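Side-chain contacts in beta-fructofuranosidase, insoluble isoenzyme CWINV1 (Arabidopsis thaliana, PDB 2OXB), which hydrolyses terminal non-reducing beta-D-fructofuranoside residues, using sucrose and 1-kestose and, less well, neokestose and levan, as a secreted cell-wall invertase: residues M412-K417 with S497-K502; S309-I314 with H481-S486; L357-V362 with L524-W529; R337-Q342 with D368-F373; Y439-C444 with I467-P472. The protein carries 1 engineered substitution. One frame throughout, in Å; residues are numbered along the deposited sequence.

The five contacts fall mostly within the C-terminal beta-sandwich of this family 32 glycosidase. Contacts 3 and 4 are closest, with centres 8 Å apart, because strands 521-530 and 367-374 are neighbours in one antiparallel sheet. Contacts 1 and 2, centres 13 Å apart, share that sheet through the adjacent strands 493-498 and 483-488. Contacts 1 and 3 join it to the opposing sheet, which holds 355-359, 406-415 and 439-446. Contact 5 lies at least 22 Å by centres from the others. In chain order, contact 5 is nested inside contacts 1, 2 and 3, whereas contact 4 closes before contact 1 opens. Contact 2 is the one with a segment in the N-terminal propeller, facing the sandwich across the domain interface.

Contact 1 of 5, residues M412-K417 with S497-K502; sequences MVLASK and SRVYPK
Leu414 meets Val499 and Pro501 through a single methyl, and its side chain can be followed outward to that point. CB leaves the backbone in the direction of 497-502 but is still too far to touch it. CG is turned beside the backbone N (chi1 -76°), which carries the fork toward the other segment, although CG itself remains short of contact. At the fork the two methyls part. CD2 reaches across and lies 3.5 Å from Val499 CG1, with the two side chains sliding past each other in opposite directions. The same methyl reaches the proline ring, where Leu414 CD2 is 4.0 Å from Pro501 CG and 4.2 Å from Pro501 CD. CD1 turns instead to Val484 on strand 483-488, and Ile479 on strand 473-480 also packs on the leucine. Val499 presents CG1 because chi1 of 58° sets that branch between its own backbone N and carbonyl carbon.

The chain turns a corner at Leu414 on strand 406-415 of one sheet, and 499-501 follows strand 493-498 of the other. The leucine therefore sits at one end of the beta-sandwich, between its two sheets. All three residues are buried and only carbon atoms meet between them, so the contact depends on shape and on exclusion of water, with no directional bond to fix its geometry.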
# COMPACT_ATOMS: atom_id res chain seq x y z
N MET A 412 16.14 7.07 -13.36
CA MET A 412 17.21 6.89 -12.39
C MET A 412 17.02 8.06 -11.42
O MET A 412 17.21 9.23 -11.77
CB MET A 412 18.59 6.96 -13.03
CG MET A 412 18.80 5.96 -14.15
SD MET A 412 20.54 5.57 -14.39
CE MET A 412 20.94 6.63 -15.73
N VAL A 413 16.61 7.72 -10.20
CA VAL A 413 16.37 8.72 -9.16
C VAL A 413 17.46 8.68 -8.12
O VAL A 413 18.22 7.70 -8.06
CB VAL A 413 15.02 8.50 -8.47
CG1 VAL A 413 13.88 8.63 -9.48
CG2 VAL A 413 15.01 7.12 -7.81
N LEU A 414 17.53 9.73 -7.31
CA LEU A 414 18.54 9.85 -6.26
C LEU A 414 19.85 9.32 -6.81
O LEU A 414 20.63 8.72 -6.09
CB LEU A 414 18.17 9.06 -5.00
CG LEU A 414 17.12 9.60 -4.03
CD1 LEU A 414 15.75 9.38 -4.63
CD2 LEU A 414 17.22 8.91 -2.68
N ALA A 415 20.08 9.54 -8.10
CA ALA A 415 21.31 9.08 -8.71
C ALA A 415 22.46 9.92 -8.16
O ALA A 415 22.30 11.10 -7.84
CB ALA A 415 21.22 9.21 -10.22
N SER A 416 23.62 9.30 -8.04
CA SER A 416 24.82 9.95 -7.50
C SER A 416 25.45 10.87 -8.55
O SER A 416 24.96 11.00 -9.66
CB SER A 416 25.81 8.86 -7.06
OG SER A 416 26.74 9.35 -6.12
N LYS A 417 26.54 11.54 -8.18
CA LYS A 417 27.21 12.45 -9.11
C LYS A 417 27.42 11.76 -10.46
O LYS A 417 26.74 12.08 -11.45
CB LYS A 417 28.57 12.90 -8.54
CG LYS A 417 29.02 12.12 -7.31
CD LYS A 417 28.13 12.37 -6.08
CE LYS A 417 28.37 13.76 -5.52
NZ LYS A 417 27.79 13.97 -4.17
N SER A 497 9.90 1.20 -2.95
CA SER A 497 11.12 0.71 -2.32
C SER A 497 11.73 1.70 -1.32
O SER A 497 11.20 2.79 -1.12
CB SER A 497 12.15 0.36 -3.40
OG SER A 497 11.84 1.02 -4.61
N ARG A 498 12.84 1.31 -0.70
CA ARG A 498 13.52 2.14 0.28
C ARG A 498 15.01 2.18 -0.03
O ARG A 498 15.67 1.13 -0.07
CB ARG A 498 13.30 1.57 1.68
CG ARG A 498 11.90 1.02 1.90
CD ARG A 498 10.88 2.11 2.11
NE ARG A 498 10.61 2.31 3.53
CZ ARG A 498 11.40 2.98 4.36
NH1 ARG A 498 12.52 3.53 3.93
NH2 ARG A 498 11.07 3.07 5.65
N VAL A 499 15.54 3.38 -0.25
CA VAL A 499 16.95 3.58 -0.57
C VAL A 499 17.65 4.43 0.49
O VAL A 499 17.02 5.26 1.16
CB VAL A 499 17.11 4.23 -2.00
CG1 VAL A 499 16.37 5.56 -2.08
CG2 VAL A 499 18.59 4.43 -2.32
N TYR A 500 18.94 4.20 0.66
CA TYR A 500 19.74 4.90 1.66
C TYR A 500 21.13 5.17 1.08
O TYR A 500 22.12 4.52 1.44
CB TYR A 500 19.84 4.03 2.91
CG TYR A 500 18.49 3.59 3.44
CD1 TYR A 500 17.75 4.42 4.29
CD2 TYR A 500 17.96 2.33 3.12
CE1 TYR A 500 16.52 4.01 4.81
CE2 TYR A 500 16.72 1.91 3.63
CZ TYR A 500 16.01 2.76 4.48
OH TYR A 500 14.81 2.37 5.05
N PRO A 501 21.21 6.13 0.15
CA PRO A 501 22.46 6.52 -0.51
C PRO A 501 23.34 7.40 0.36
O PRO A 501 22.85 8.19 1.17
CB PRO A 501 21.97 7.26 -1.75
CG PRO A 501 20.78 7.99 -1.20
CD PRO A 501 20.09 6.94 -0.34
N LYS A 502 24.65 7.25 0.18
CA LYS A 502 25.63 8.02 0.94
C LYS A 502 26.07 9.30 0.21
O LYS A 502 26.49 10.27 0.85
CB LYS A 502 26.85 7.15 1.27
CG LYS A 502 26.61 6.09 2.34
CD LYS A 502 26.58 6.70 3.75
CE LYS A 502 27.99 6.98 4.28
NZ LYS A 502 28.05 7.53 5.68

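Contact 2 of 5, residues S309-I314 with H481-S486; sequences SGIQTI and HSVVES
The flat group here is the carboxylate of Glu485, and its two oxygens do the touching at Thr313 and Ile314. Glu485 OE2 lies 3.1 Å from Thr313 CB and 3.5 Å from Thr313 CG2. Its twin, Glu485 OE1, lies 3.2 Å from Ile314 CG2. Thr313 CB and Ile314 CG2 both come to the oxygen end of the carboxylate, slightly to opposite sides of its plane, and neither lies over a face. These are van der Waals approaches; the charge is met by Arg316, whose NH1 forms a salt bridge with OE2 and also bonds Ile314 O. With an alanine at Glu485, Arg316 would probably be left without its carboxylate mate, and a gap is likely to open beside Thr313 and Ile314.

The segment 309-314 belongs to the N-terminal beta-propeller and 483-486 to the C-terminal beta-sandwich, which makes this a buried piece of the interdomain interface of a family 32 enzyme. Farther along it the contact becomes apolar. Ile311 CG1 sits between the backbone N and the carbonyl carbon (chi1 72°), sending CD1 into the branch point of Val483: Ile311 CD1 is 3.3 Å from Val483 CB, 3.4 Å from Val483 CG2 and 3.6 Å from Val483 CG1. The Ile311 side chain also lies about 5 Å from that of the substrate-binding Met17. Thr313 OG1 is occupied by a hydrogen bond with Gly292 O.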
# COMPACT_ATOMS: atom_id res chain seq x y z
N SER A 309 12.02 4.32 12.64
CA SER A 309 11.76 3.21 11.74
C SER A 309 10.29 3.19 11.35
O SER A 309 9.41 3.15 12.20
CB SER A 309 12.14 1.87 12.38
OG SER A 309 11.89 0.78 11.52
N GLY A 310 10.03 3.26 10.05
CA GLY A 310 8.66 3.23 9.57
C GLY A 310 8.09 4.52 9.02
O GLY A 310 8.03 5.54 9.70
N ILE A 311 7.68 4.47 7.76
CA ILE A 311 7.07 5.61 7.10
C ILE A 311 5.71 5.14 6.62
O ILE A 311 5.43 3.94 6.61
CB ILE A 311 7.88 6.10 5.88
CG1 ILE A 311 7.75 5.11 4.73
CG2 ILE A 311 9.32 6.31 6.27
CD1 ILE A 311 8.39 5.55 3.46
N GLN A 312 4.85 6.07 6.22
CA GLN A 312 3.54 5.72 5.71
C GLN A 312 3.50 6.17 4.27
O GLN A 312 3.79 7.33 3.97
CB GLN A 312 2.46 6.44 6.51
CG GLN A 312 1.11 5.75 6.46
CD GLN A 312 1.04 4.51 7.35
OE1 GLN A 312 0.12 3.69 7.22
NE2 GLN A 312 2.00 4.37 8.26
N THR A 313 3.17 5.26 3.36
CA THR A 313 3.10 5.61 1.96
C THR A 313 1.95 6.58 1.73
O THR A 313 0.94 6.57 2.45
CB THR A 313 2.86 4.38 1.10
OG1 THR A 313 1.66 3.73 1.53
CG2 THR A 313 4.03 3.43 1.23
N ILE A 314 2.09 7.41 0.70
CA ILE A 314 1.07 8.38 0.37
C ILE A 314 -0.26 7.68 0.15
O ILE A 314 -0.34 6.68 -0.57
CB ILE A 314 1.40 9.18 -0.91
CG1 ILE A 314 0.29 10.19 -1.17
CG2 ILE A 314 1.53 8.23 -2.10
CD1 ILE A 314 0.38 10.82 -2.53
N HIS A 481 13.76 11.12 -0.88
CA HIS A 481 14.94 10.66 -0.16
C HIS A 481 14.90 9.14 0.01
O HIS A 481 14.94 8.40 -0.97
CB HIS A 481 15.00 11.36 1.21
CG HIS A 481 14.82 12.84 1.13
ND1 HIS A 481 15.81 13.70 0.69
CD2 HIS A 481 13.75 13.63 1.39
CE1 HIS A 481 15.35 14.93 0.67
NE2 HIS A 481 14.10 14.92 1.09
N SER A 482 14.82 8.70 1.26
CA SER A 482 14.77 7.28 1.60
C SER A 482 13.66 6.48 0.91
O SER A 482 13.83 5.30 0.63
CB SER A 482 14.61 7.12 3.12
OG SER A 482 13.35 7.63 3.55
N VAL A 483 12.52 7.11 0.65
CA VAL A 483 11.42 6.40 0.01
C VAL A 483 11.10 6.85 -1.41
O VAL A 483 11.02 8.05 -1.70
CB VAL A 483 10.14 6.49 0.84
CG1 VAL A 483 9.79 7.94 1.09
CG2 VAL A 483 9.00 5.80 0.09
N VAL A 484 10.88 5.87 -2.28
CA VAL A 484 10.56 6.13 -3.67
C VAL A 484 9.44 5.22 -4.11
O VAL A 484 9.54 4.00 -4.00
CB VAL A 484 11.77 5.86 -4.55
CG1 VAL A 484 12.69 7.07 -4.54
CG2 VAL A 484 12.51 4.65 -4.04
N GLU A 485 8.36 5.82 -4.60
CA GLU A 485 7.21 5.05 -5.06
C GLU A 485 7.10 5.09 -6.57
O GLU A 485 7.07 6.18 -7.18
CB GLU A 485 5.94 5.60 -4.43
CG GLU A 485 5.94 5.48 -2.93
CD GLU A 485 4.75 6.15 -2.30
OE1 GLU A 485 4.62 7.38 -2.48
OE2 GLU A 485 3.96 5.46 -1.64
N SER A 486 7.04 3.92 -7.18
CA SER A 486 6.95 3.82 -8.63
C SER A 486 5.52 3.53 -9.09
O SER A 486 4.78 2.78 -8.45
CB SER A 486 7.89 2.73 -9.14
OG SER A 486 9.18 2.87 -8.56

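Contact 3 of 5, residues L357-V362 with L524-W529; sequences LEVYGV and LNLNAW
Leu526, whose side chain faces Val359 across the contact, uses its carbonyl oxygen in a short polar bond: Asn527 ND2 donates to Leu526 O over 2.7 Å. The N-H points fairly straight at the oxygen, 155°, and the oxygen lies close to the amide plane. On the carbonyl side the bond is poorly placed, the donor standing above the plane, 60° out of it. Asn527 ND2 also has a weak hydrogen bond with Asn345 OD1, which takes a firmer one from Asn525 ND2; Asn527 leaves the backbone away from 357-362.

The contact itself is made by carbon. Ala528 CB faces two valine methyls at once: it is 3.7 Å from Val359 CG1 and 4.0 Å from Val362 CG1. Val359 can offer both branches because CG1 is anti to its backbone N (chi1 -169°) while CG2 turns beside that N; Val359 CG2 then reaches Leu526 CD2 at a looser 4.4 Å. Val362 CG1 also rests 3.6 Å from Ala528 O, an approach of methyl to carbonyl without a hydrogen bond. The single methyl of Ala528 is consistent with the close approach of both valines.

Strand 355-359 pairs with 510-515 in one sheet of the sandwich, and 521-530 lies between 344-351 and 367-374 in the other. Leu526 accordingly packs on Val369 and Val371 of its own sheet and on Ala513 of the opposing one, while Lys344 lies against both valines.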
# COMPACT_ATOMS: atom_id res chain seq x y z
N LEU A 357 19.53 11.46 -20.55
CA LEU A 357 19.58 12.91 -20.47
C LEU A 357 19.20 13.30 -19.05
O LEU A 357 18.21 12.82 -18.49
CB LEU A 357 18.63 13.53 -21.50
CG LEU A 357 17.13 13.48 -21.26
CD1 LEU A 357 16.72 14.62 -20.35
CD2 LEU A 357 16.41 13.58 -22.59
N GLU A 358 20.00 14.15 -18.45
CA GLU A 358 19.72 14.56 -17.09
C GLU A 358 18.59 15.58 -16.99
O GLU A 358 18.33 16.34 -17.93
CB GLU A 358 21.00 15.08 -16.45
CG GLU A 358 20.82 15.69 -15.10
CD GLU A 358 22.12 15.82 -14.36
OE1 GLU A 358 23.18 15.86 -15.03
OE2 GLU A 358 22.10 15.88 -13.10
N VAL A 359 17.91 15.56 -15.85
CA VAL A 359 16.83 16.49 -15.54
C VAL A 359 17.45 17.41 -14.50
O VAL A 359 17.62 17.01 -13.35
CB VAL A 359 15.62 15.76 -14.91
CG1 VAL A 359 14.41 16.69 -14.86
CG2 VAL A 359 15.30 14.50 -15.69
N TYR A 360 17.78 18.64 -14.92
CA TYR A 360 18.46 19.63 -14.06
C TYR A 360 17.74 20.34 -12.89
O TYR A 360 17.71 19.82 -11.76
CB TYR A 360 19.13 20.69 -14.95
CG TYR A 360 20.32 20.20 -15.77
CD1 TYR A 360 20.26 20.14 -17.16
CD2 TYR A 360 21.52 19.82 -15.15
CE1 TYR A 360 21.36 19.73 -17.92
CE2 TYR A 360 22.63 19.41 -15.90
CZ TYR A 360 22.55 19.37 -17.29
OH TYR A 360 23.63 18.98 -18.06
N GLY A 361 17.21 21.53 -13.16
CA GLY A 361 16.55 22.34 -12.14
C GLY A 361 15.41 21.77 -11.32
O GLY A 361 14.25 22.18 -11.47
N VAL A 362 15.72 20.85 -10.42
CA VAL A 362 14.71 20.21 -9.58
C VAL A 362 15.33 19.54 -8.36
O VAL A 362 16.45 19.02 -8.42
CB VAL A 362 13.91 19.13 -10.36
CG1 VAL A 362 12.87 19.78 -11.24
CG2 VAL A 362 14.86 18.26 -11.19
N LEU A 524 8.14 11.36 -25.30
CA LEU A 524 7.07 12.19 -25.81
C LEU A 524 6.89 13.42 -24.94
O LEU A 524 6.49 14.48 -25.41
CB LEU A 524 5.77 11.39 -25.83
CG LEU A 524 4.61 12.03 -26.59
CD1 LEU A 524 4.86 11.92 -28.08
CD2 LEU A 524 3.33 11.33 -26.20
N ASN A 525 7.21 13.26 -23.66
CA ASN A 525 7.07 14.32 -22.68
C ASN A 525 7.62 13.84 -21.34
O ASN A 525 7.75 12.63 -21.11
CB ASN A 525 5.59 14.68 -22.54
CG ASN A 525 5.38 15.94 -21.75
OD1 ASN A 525 4.24 16.31 -21.46
ND2 ASN A 525 6.47 16.62 -21.41
N LEU A 526 7.94 14.77 -20.45
CA LEU A 526 8.46 14.44 -19.12
C LEU A 526 8.44 15.68 -18.22
O LEU A 526 9.03 16.71 -18.55
CB LEU A 526 9.89 13.86 -19.20
CG LEU A 526 10.81 13.82 -17.97
CD1 LEU A 526 10.11 13.19 -16.79
CD2 LEU A 526 12.08 13.05 -18.31
N ASN A 527 7.73 15.58 -17.10
CA ASN A 527 7.64 16.68 -16.16
C ASN A 527 8.11 16.28 -14.77
O ASN A 527 7.62 15.33 -14.16
CB ASN A 527 6.20 17.22 -16.10
CG ASN A 527 5.75 17.91 -17.38
OD1 ASN A 527 4.76 18.64 -17.40
ND2 ASN A 527 6.49 17.69 -18.46
N ALA A 528 9.08 17.03 -14.28
CA ALA A 528 9.65 16.82 -12.97
C ALA A 528 9.28 18.06 -12.15
O ALA A 528 9.58 19.19 -12.55
CB ALA A 528 11.16 16.69 -13.07
N TRP A 529 8.62 17.85 -11.02
CA TRP A 529 8.24 18.97 -10.18
C TRP A 529 8.92 18.85 -8.83
O TRP A 529 8.83 17.81 -8.18
CB TRP A 529 6.73 19.00 -9.97
CG TRP A 529 5.95 19.12 -11.22
CD1 TRP A 529 5.87 20.21 -12.03
CD2 TRP A 529 5.12 18.12 -11.81
NE1 TRP A 529 5.05 19.95 -13.10
CE2 TRP A 529 4.57 18.67 -12.99
CE3 TRP A 529 4.79 16.81 -11.46
CZ2 TRP A 529 3.70 17.95 -13.81
CZ3 TRP A 529 3.93 16.09 -12.28
CH2 TRP A 529 3.40 16.67 -13.45

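Contact 4 of 5, residues R337-Q342 with D368-F373; sequences RLRTKQ and DVEVLF
Charge pairing carries this contact: Arg339 NH2 donates to Asp368 OD2 over 3.2 Å, with an N-H to oxygen angle of 148°, within a salt bridge. The oxygen lies at the guanidinium edge, near its plane, but meets the nitrogen from above the carboxylate, 59° out of the carboxylate plane. A single N-H is used, from NH2; Arg339 NE stays 3.6 Å from Asp368 OD2 without a bond, and the two planes are 87° apart. The arginine chain is extended from CG to NE, which lets it span the gap from the loop. Each charge has a second mate: Glu336 binds Arg339 NH2, and Arg476 binds Asp368 OD2. Arg339 and Arg476 together would be expected to favour the ionised form of Asp368.

A looser electrostatic term comes from Glu370, whose OE1 lies 4.3 Å from Arg339 NH2 and well out of the guanidinium plane, with no N-H directed at it.

The aromatic term is a cation-pi interaction of Arg339 with Trp529, on the strand beside 367-374. The loop 337-342 leads from strand 327-331 of the propeller to 344-351 of the sandwich, and this cluster of charges lies where that two-domain family 32 fold passes from one domain to the next.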
# COMPACT_ATOMS: atom_id res chain seq x y z
N ARG A 337 -0.03 19.51 -4.45
CA ARG A 337 -0.03 20.88 -3.98
C ARG A 337 1.37 21.23 -3.47
O ARG A 337 1.74 22.40 -3.37
CB ARG A 337 -1.05 21.04 -2.85
CG ARG A 337 -2.46 20.77 -3.31
CD ARG A 337 -3.44 20.91 -2.19
NE ARG A 337 -4.79 20.55 -2.61
CZ ARG A 337 -5.82 20.50 -1.78
NH1 ARG A 337 -5.66 20.80 -0.49
NH2 ARG A 337 -7.02 20.16 -2.23
N LEU A 338 2.13 20.19 -3.15
CA LEU A 338 3.49 20.34 -2.65
C LEU A 338 4.44 20.57 -3.83
O LEU A 338 5.66 20.64 -3.66
CB LEU A 338 3.90 19.08 -1.87
CG LEU A 338 3.07 18.65 -0.65
CD1 LEU A 338 3.35 17.19 -0.31
CD2 LEU A 338 3.39 19.53 0.53
N ARG A 339 3.87 20.68 -5.02
CA ARG A 339 4.67 20.90 -6.24
C ARG A 339 5.17 22.33 -6.38
O ARG A 339 4.38 23.27 -6.33
CB ARG A 339 3.83 20.54 -7.47
CG ARG A 339 3.47 19.09 -7.58
CD ARG A 339 2.66 18.86 -8.83
NE ARG A 339 2.38 17.45 -9.03
CZ ARG A 339 1.65 16.96 -10.03
NH1 ARG A 339 1.13 17.76 -10.94
NH2 ARG A 339 1.46 15.65 -10.11
N THR A 340 6.47 22.50 -6.56
CA THR A 340 7.06 23.83 -6.71
C THR A 340 6.38 24.60 -7.82
O THR A 340 6.08 24.04 -8.89
CB THR A 340 8.58 23.79 -7.05
OG1 THR A 340 9.33 23.41 -5.89
CG2 THR A 340 9.06 25.16 -7.54
N LYS A 341 6.13 25.88 -7.56
CA LYS A 341 5.48 26.75 -8.53
C LYS A 341 6.17 26.62 -9.89
O LYS A 341 5.55 26.83 -10.93
CB LYS A 341 5.52 28.21 -8.06
CG LYS A 341 4.43 28.59 -7.04
CD LYS A 341 4.29 30.11 -6.90
CE LYS A 341 3.00 30.51 -6.17
NZ LYS A 341 2.81 31.99 -6.11
N GLN A 342 7.46 26.27 -9.87
CA GLN A 342 8.19 26.12 -11.11
C GLN A 342 7.64 24.98 -11.96
O GLN A 342 6.45 24.67 -11.91
CB GLN A 342 9.68 25.93 -10.84
CG GLN A 342 10.51 27.09 -11.35
CD GLN A 342 10.26 27.35 -12.83
OE1 GLN A 342 10.85 26.70 -13.69
NE2 GLN A 342 9.37 28.29 -13.13
N ASP A 368 8.37 15.08 -7.89
CA ASP A 368 7.37 14.25 -8.54
C ASP A 368 7.81 14.06 -9.99
O ASP A 368 7.84 15.02 -10.77
CB ASP A 368 6.01 14.96 -8.51
CG ASP A 368 4.88 14.07 -8.99
OD1 ASP A 368 5.07 13.30 -9.95
OD2 ASP A 368 3.77 14.16 -8.42
N VAL A 369 8.17 12.83 -10.35
CA VAL A 369 8.61 12.57 -11.72
C VAL A 369 7.44 12.02 -12.51
O VAL A 369 6.52 11.46 -11.94
CB VAL A 369 9.75 11.55 -11.78
CG1 VAL A 369 10.39 11.60 -13.17
CG2 VAL A 369 10.77 11.82 -10.69
N GLU A 370 7.49 12.18 -13.82
CA GLU A 370 6.41 11.68 -14.66
C GLU A 370 6.85 11.70 -16.13
O GLU A 370 7.18 12.75 -16.68
CB GLU A 370 5.15 12.53 -14.42
CG GLU A 370 3.87 11.93 -14.96
CD GLU A 370 2.63 12.65 -14.46
OE1 GLU A 370 2.53 12.91 -13.24
OE2 GLU A 370 1.73 12.96 -15.29
N VAL A 371 6.89 10.53 -16.76
CA VAL A 371 7.32 10.40 -18.15
C VAL A 371 6.27 9.69 -19.01
O VAL A 371 5.41 8.96 -18.50
CB VAL A 371 8.64 9.57 -18.27
CG1 VAL A 371 9.32 9.83 -19.60
CG2 VAL A 371 9.56 9.89 -17.11
N LEU A 372 6.36 9.90 -20.31
CA LEU A 372 5.46 9.26 -21.26
C LEU A 372 6.34 8.77 -22.39
O LEU A 372 6.66 9.52 -23.31
CB LEU A 372 4.41 10.27 -21.76
CG LEU A 372 2.94 10.01 -21.39
CD1 LEU A 372 2.74 10.07 -19.88
CD2 LEU A 372 2.05 11.05 -22.07
N PHE A 373 6.76 7.51 -22.31
CA PHE A 373 7.63 6.93 -23.32
C PHE A 373 6.86 6.48 -24.55
O PHE A 373 5.74 5.98 -24.45
CB PHE A 373 8.39 5.73 -22.74
CG PHE A 373 9.37 6.08 -21.65
CD1 PHE A 373 10.56 6.74 -21.94
CD2 PHE A 373 9.11 5.71 -20.33
CE1 PHE A 373 11.48 7.00 -20.93
CE2 PHE A 373 10.03 5.97 -19.31
CZ PHE A 373 11.21 6.62 -19.61

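Contact 5 of 5, residues Y439-C444 with I467-P472; sequences YVVLMC and INPHQP
Val441 and Ile467 meet with their side chains at about a right angle, the valine fork lying across the CG1-CD1 arm of the isoleucine. Val441 CG2 is 3.6 Å from Ile467 CG1, and its partner methyl, Val441 CG1, is 3.7 Å from Ile467 CD1, so both valine branches bear on the isoleucine. The fork is set with CG1 anti to the backbone N (chi1 -174°) and CG2 beside it. Ile467 starts off to one side, but its CG1-CD1 arm swings nearer. The second pair is turned differently. Tyr439 and Pro469 pass at a slant, with Pro469 CG 3.5 Å from Tyr439 CB and 3.9 Å from Tyr439 CG; the proline thus touches the root of the tyrosine side chain. Pro469 CD joins the two pairs, lying 4.1 Å from Val441 CG2. Replacing Val441 by an alanine would remove both methyls, and is likely to open a gap that leaves the Ile467 arm free to turn and Pro469 CD without this neighbour.

Pro469 belongs to a type I beta turn from Asn468 to Gln471, closed by Gln471 N to Asn468 O at 3.0 Å. Strand 439-446 runs between 423-431 and 461-465 in its sheet; farther along it Cys444 is disulfide-bonded to Cys395. The segment 467-472 links strand 461-465 of that sheet to 473-480 of the other, so the contact packs an inter-sheet connection of the sandwich against the strand.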
# COMPACT_ATOMS: atom_id res chain seq x y z
N TYR A 439 1.69 -8.23 -26.43
CA TYR A 439 2.96 -7.93 -25.81
C TYR A 439 2.90 -7.94 -24.28
O TYR A 439 1.82 -7.86 -23.68
CB TYR A 439 3.42 -6.56 -26.32
CG TYR A 439 3.61 -6.50 -27.82
CD1 TYR A 439 4.89 -6.47 -28.38
CD2 TYR A 439 2.52 -6.52 -28.70
CE1 TYR A 439 5.09 -6.47 -29.77
CE2 TYR A 439 2.70 -6.52 -30.09
CZ TYR A 439 3.99 -6.50 -30.61
OH TYR A 439 4.20 -6.52 -31.97
N VAL A 440 4.06 -8.06 -23.66
CA VAL A 440 4.14 -8.05 -22.20
C VAL A 440 5.02 -6.87 -21.78
O VAL A 440 6.15 -6.70 -22.25
CB VAL A 440 4.76 -9.35 -21.62
CG1 VAL A 440 4.70 -9.32 -20.10
CG2 VAL A 440 4.04 -10.57 -22.15
N VAL A 441 4.47 -6.06 -20.88
CA VAL A 441 5.19 -4.91 -20.39
C VAL A 441 5.75 -5.17 -19.01
O VAL A 441 5.01 -5.35 -18.04
CB VAL A 441 4.30 -3.69 -20.31
CG1 VAL A 441 5.15 -2.48 -19.93
CG2 VAL A 441 3.60 -3.49 -21.62
N LEU A 442 7.07 -5.19 -18.93
CA LEU A 442 7.77 -5.43 -17.70
C LEU A 442 8.19 -4.15 -16.98
O LEU A 442 8.90 -3.32 -17.54
CB LEU A 442 9.02 -6.26 -17.97
CG LEU A 442 9.82 -6.51 -16.70
CD1 LEU A 442 9.02 -7.44 -15.81
CD2 LEU A 442 11.18 -7.10 -17.03
N MET A 443 7.76 -3.99 -15.74
CA MET A 443 8.17 -2.83 -14.97
C MET A 443 9.14 -3.36 -13.91
O MET A 443 8.77 -4.22 -13.10
CB MET A 443 6.97 -2.12 -14.32
CG MET A 443 7.16 -0.60 -14.12
SD MET A 443 5.89 0.27 -13.11
CE MET A 443 6.86 0.68 -11.56
N CYS A 444 10.38 -2.87 -13.94
CA CYS A 444 11.41 -3.28 -12.97
C CYS A 444 11.84 -2.09 -12.13
O CYS A 444 11.86 -0.96 -12.60
CB CYS A 444 12.66 -3.81 -13.66
SG CYS A 444 12.50 -5.38 -14.57
N ILE A 467 -0.92 -2.73 -20.08
CA ILE A 467 -1.12 -1.56 -20.91
C ILE A 467 -0.82 -2.03 -22.30
O ILE A 467 -0.28 -3.12 -22.48
CB ILE A 467 -0.12 -0.44 -20.55
CG1 ILE A 467 1.29 -1.03 -20.47
CG2 ILE A 467 -0.55 0.23 -19.24
CD1 ILE A 467 2.35 -0.06 -19.99
N ASN A 468 -1.18 -1.21 -23.27
CA ASN A 468 -0.91 -1.58 -24.65
C ASN A 468 0.28 -0.77 -25.13
O ASN A 468 0.17 0.43 -25.31
CB ASN A 468 -2.12 -1.30 -25.53
CG ASN A 468 -2.23 -2.29 -26.65
OD1 ASN A 468 -2.80 -3.37 -26.48
ND2 ASN A 468 -1.65 -1.96 -27.80
N PRO A 469 1.43 -1.42 -25.33
CA PRO A 469 2.65 -0.76 -25.79
C PRO A 469 2.50 -0.06 -27.14
O PRO A 469 3.46 0.53 -27.64
CB PRO A 469 3.67 -1.91 -25.80
CG PRO A 469 2.85 -3.11 -26.08
CD PRO A 469 1.63 -2.88 -25.22
N HIS A 470 1.31 -0.13 -27.73
CA HIS A 470 1.02 0.54 -29.00
C HIS A 470 0.98 2.04 -28.75
O HIS A 470 1.45 2.83 -29.57
CB HIS A 470 -0.32 0.10 -29.58
CG HIS A 470 -0.24 -1.08 -30.49
ND1 HIS A 470 -1.23 -1.38 -31.40
CD2 HIS A 470 0.71 -2.03 -30.63
CE1 HIS A 470 -0.89 -2.48 -32.06
NE2 HIS A 470 0.28 -2.89 -31.61
N GLN A 471 0.39 2.42 -27.61
CA GLN A 471 0.34 3.83 -27.26
C GLN A 471 1.54 4.06 -26.38
O GLN A 471 2.32 3.15 -26.14
CB GLN A 471 -0.94 4.19 -26.48
CG GLN A 471 -1.81 3.02 -26.10
CD GLN A 471 -2.81 2.66 -27.18
OE1 GLN A 471 -3.39 1.58 -27.17
NE2 GLN A 471 -3.02 3.59 -28.11
N PRO A 472 1.74 5.31 -25.91
CA PRO A 472 2.89 5.59 -25.05
C PRO A 472 2.80 4.99 -23.63
O PRO A 472 1.71 4.81 -23.07
CB PRO A 472 2.94 7.12 -25.04
CG PRO A 472 1.50 7.51 -25.26
CD PRO A 472 1.07 6.55 -26.33